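Local coordinates for protein ribosomal RNA small subunit methyltransferase E (PDB 5O95) that probably methylates the N3 position of a uridine in 16S ribosomal RNA, using S-adenosyl-L-methionine as the methyl donor, at residues L45-F53 and C142-I150. Numbering follows the deposited sequence. Where two conformers were deposited one is given.
Sequences LFNGDNKEF and CEQCGRNQI
E52 OE2 is gripped twice: N148 ND2 donates to it at 2.9 Å in a nearly straight hydrogen bond (N-H...O 160°), and R77 forms a salt bridge with the same oxygen. N148 ND2 meets OE2 on the anti side of the carboxylate, somewhat out of its plane, and the carboxylate and amide planes stand almost perpendicular (88°). The other end of that amide, N148 OD1, lies 3.3 Å from F46 CB and accepts a hydrogen bond from R8. Bonds at both ends tell amide N from O and should hold its rotation. N50 N donates to N148 O at 3.0 Å from above the carbonyl plane. N50 ND2 meets Q149 OE1 at 2.9 Å, OE1 lying in the plane of the N50 amide, while one water joins N50 OD1 to N148 N and another joins G48 O to I150 N. F46, its chi1 of 63° setting CG between backbone N and carbonyl carbon, sends its ring towards the end of helix 124-145. E143 CG (3.7 Å from CE1) and I150 CD1 touch the ring edge, and R147 O lies over one face. Polar bonds beside this ring, with N148 joining both, thus hold the PUA-domain hairpin turn against the loop leaving a methyltransferase-domain helix.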
loop_
_atom_site.group_PDB
_atom_site.type_symbol
_atom_site.label_atom_id
_atom_site.label_comp_id
_atom_site.label_asym_id
_atom_site.label_seq_id
_atom_site.Cartn_x
_atom_site.Cartn_y
_atom_site.Cartn_z
ATOM N N LEU B 45 23.426 4.483 13.475
ATOM C CA LEU B 45 22.629 5.648 13.818
ATOM C C LEU B 45 22.556 6.555 12.602
ATOM O O LEU B 45 23.445 6.556 11.761
ATOM C CB LEU B 45 23.272 6.424 14.967
ATOM C CG LEU B 45 23.724 5.525 16.105
ATOM C CD1 LEU B 45 24.470 6.359 17.167
ATOM C CD2 LEU B 45 22.555 4.755 16.719
ATOM N N PHE B 46 21.472 7.314 12.495
ATOM C CA PHE B 46 21.434 8.376 11.507
ATOM C C PHE B 46 20.760 9.577 12.144
ATOM O O PHE B 46 19.982 9.443 13.092
ATOM C CB PHE B 46 20.734 7.943 10.210
ATOM C CG PHE B 46 19.282 7.595 10.407
ATOM C CD1 PHE B 46 18.939 6.352 10.914
ATOM C CD2 PHE B 46 18.289 8.525 10.132
ATOM C CE1 PHE B 46 17.593 6.015 11.121
ATOM C CE2 PHE B 46 16.935 8.189 10.336
ATOM C CZ PHE B 46 16.606 6.949 10.848
ATOM N N ASN B 47 21.066 10.761 11.614
ATOM C CA ASN B 47 20.797 12.000 12.338
ATOM C C ASN B 47 19.763 12.898 11.669
ATOM O O ASN B 47 19.550 14.034 12.120
ATOM C CB ASN B 47 22.100 12.768 12.617
ATOM C CG ASN B 47 22.709 13.396 11.369
ATOM O OD1 ASN B 47 22.331 13.081 10.235
ATOM N ND2 ASN B 47 23.717 14.258 11.581
ATOM N N GLY B 48 19.063 12.398 10.647
ATOM C CA GLY B 48 18.133 13.220 9.908
ATOM C C GLY B 48 18.765 14.180 8.934
ATOM O O GLY B 48 18.046 14.927 8.274
ATOM N N ASP B 49 20.093 14.194 8.822
ATOM C CA ASP B 49 20.786 15.057 7.887
ATOM C C ASP B 49 21.685 14.227 6.972
ATOM O O ASP B 49 22.750 14.674 6.544
ATOM C CB ASP B 49 21.582 16.129 8.636
ATOM C CG ASP B 49 22.024 17.276 7.741
ATOM O OD1 ASP B 49 21.322 17.602 6.754
ATOM O OD2 ASP B 49 23.090 17.852 8.038
ATOM N N ASN B 50 21.237 13.001 6.654
ATOM C CA ASN B 50 21.894 12.159 5.649
ATOM C C ASN B 50 23.318 11.764 6.039
ATOM O O ASN B 50 24.192 11.592 5.173
ATOM C CB ASN B 50 21.787 12.789 4.265
ATOM C CG ASN B 50 20.341 12.936 3.850
ATOM O OD1 ASN B 50 19.619 11.950 3.817
ATOM N ND2 ASN B 50 19.899 14.172 3.591
ATOM N N LYS B 51 23.558 11.605 7.338
ATOM C CA LYS B 51 24.779 10.986 7.834
ATOM C C LYS B 51 24.421 9.706 8.575
ATOM O O LYS B 51 23.459 9.679 9.352
ATOM C CB LYS B 51 25.545 11.922 8.767
ATOM C CG LYS B 51 26.128 13.118 8.043
ATOM C CD LYS B 51 26.849 14.052 9.013
ATOM C CE LYS B 51 27.268 15.332 8.317
ATOM N NZ LYS B 51 27.896 16.276 9.279
ATOM N N GLU B 52 25.206 8.658 8.337
ATOM C CA GLU B 52 25.084 7.383 9.035
ATOM C C GLU B 52 26.310 7.197 9.917
ATOM O O GLU B 52 27.440 7.417 9.465
ATOM C CB GLU B 52 24.985 6.221 8.044
ATOM C CG GLU B 52 23.591 6.093 7.418
ATOM C CD GLU B 52 23.486 4.914 6.480
ATOM O OE1 GLU B 52 24.402 4.068 6.410
ATOM O OE2 GLU B 52 22.441 4.804 5.809
ATOM N N PHE B 53 26.083 6.799 11.170
ATOM C CA PHE B 53 27.144 6.625 12.159
ATOM C C PHE B 53 27.219 5.142 12.491
ATOM O O PHE B 53 26.277 4.572 13.044
ATOM C CB PHE B 53 26.834 7.465 13.394
ATOM C CG PHE B 53 26.689 8.930 13.090
ATOM C CD1 PHE B 53 25.457 9.443 12.669
ATOM C CD2 PHE B 53 27.779 9.793 13.226
ATOM C CE1 PHE B 53 25.323 10.783 12.352
ATOM C CE2 PHE B 53 27.660 11.134 12.907
ATOM C CZ PHE B 53 26.416 11.636 12.487
ATOM N N CYS B 142 11.545 5.566 8.621
ATOM C CA CYS B 142 12.860 5.910 8.091
ATOM C C CYS B 142 13.920 4.959 8.610
ATOM O O CYS B 142 14.837 4.591 7.865
ATOM C CB CYS B 142 13.234 7.353 8.445
ATOM S SG CYS B 142 12.170 8.579 7.611
ATOM N N GLU B 143 13.812 4.553 9.880
ATOM C CA GLU B 143 14.729 3.535 10.390
ATOM C C GLU B 143 14.630 2.269 9.562
ATOM O O GLU B 143 15.647 1.684 9.179
ATOM C CB GLU B 143 14.446 3.237 11.861
ATOM C CG GLU B 143 14.729 4.438 12.751
ATOM C CD GLU B 143 14.294 4.261 14.179
ATOM O OE1 GLU B 143 13.343 3.471 14.447
ATOM O OE2 GLU B 143 14.886 4.951 15.050
ATOM N N GLN B 144 13.397 1.849 9.226
ATOM C CA GLN B 144 13.193 0.608 8.481
ATOM C C GLN B 144 13.632 0.714 7.016
ATOM O O GLN B 144 14.229 -0.220 6.475
ATOM C CB GLN B 144 11.706 0.221 8.559
ATOM C CG GLN B 144 11.296 -0.974 7.649
ATOM C CD GLN B 144 10.982 -0.582 6.197
ATOM O OE1 GLN B 144 10.390 0.460 5.930
ATOM N NE2 GLN B 144 11.405 -1.415 5.261
ATOM N N CYS B 145 13.331 1.831 6.352
ATOM C CA CYS B 145 13.500 1.891 4.903
ATOM C C CYS B 145 14.858 2.427 4.452
ATOM O O CYS B 145 15.217 2.274 3.276
ATOM C CB CYS B 145 12.322 2.665 4.268
ATOM S SG CYS B 145 12.474 4.431 4.274
ATOM N N GLY B 146 15.630 3.029 5.353
ATOM C CA GLY B 146 16.950 3.519 4.996
ATOM C C GLY B 146 17.044 5.007 4.730
ATOM O O GLY B 146 18.144 5.498 4.468
ATOM N N ARG B 147 15.940 5.755 4.808
ATOM C CA ARG B 147 16.035 7.204 4.661
ATOM C C ARG B 147 16.762 7.770 5.858
ATOM O O ARG B 147 16.461 7.416 7.002
ATOM C CB ARG B 147 14.638 7.831 4.658
ATOM C CG ARG B 147 13.964 7.625 3.334
ATOM C CD ARG B 147 12.568 8.218 3.394
ATOM N NE ARG B 147 12.638 9.670 3.245
ATOM C CZ ARG B 147 11.589 10.464 3.090
ATOM N NH1 ARG B 147 10.365 9.931 3.029
ATOM N NH2 ARG B 147 11.755 11.778 2.948
ATOM N N ASN B 148 17.691 8.680 5.581
ATOM C CA ASN B 148 18.475 9.327 6.627
ATOM C C ASN B 148 18.075 10.773 6.839
ATOM O O ASN B 148 18.778 11.524 7.542
ATOM C CB ASN B 148 19.965 9.190 6.329
ATOM C CG ASN B 148 20.402 7.752 6.320
ATOM O OD1 ASN B 148 20.001 6.990 7.174
ATOM N ND2 ASN B 148 21.232 7.376 5.351
ATOM N N GLN B 149 16.909 11.139 6.324
ATOM C CA GLN B 149 16.299 12.438 6.487
ATOM C C GLN B 149 14.845 12.132 6.774
ATOM O O GLN B 149 14.278 11.234 6.146
ATOM C CB GLN B 149 16.413 13.229 5.187
ATOM C CG GLN B 149 15.865 14.629 5.224
ATOM C CD GLN B 149 16.194 15.422 3.963
ATOM O OE1 GLN B 149 17.209 15.187 3.290
ATOM N NE2 GLN B 149 15.332 16.378 3.636
ATOM N N ILE B 150 14.263 12.850 7.733
ATOM C CA ILE B 150 12.883 12.627 8.154
ATOM C C ILE B 150 11.966 13.529 7.336
ATOM O O ILE B 150 12.235 14.724 7.226
ATOM C CB ILE B 150 12.712 12.973 9.644
ATOM C CG1 ILE B 150 13.828 12.346 10.489
ATOM C CG2 ILE B 150 11.289 12.578 10.111
ATOM C CD1 ILE B 150 13.885 10.842 10.426
HETATM O O HOH W 1 15.405 15.226 8.890
HETATM O O HOH W 2 18.048 10.004 3.048
#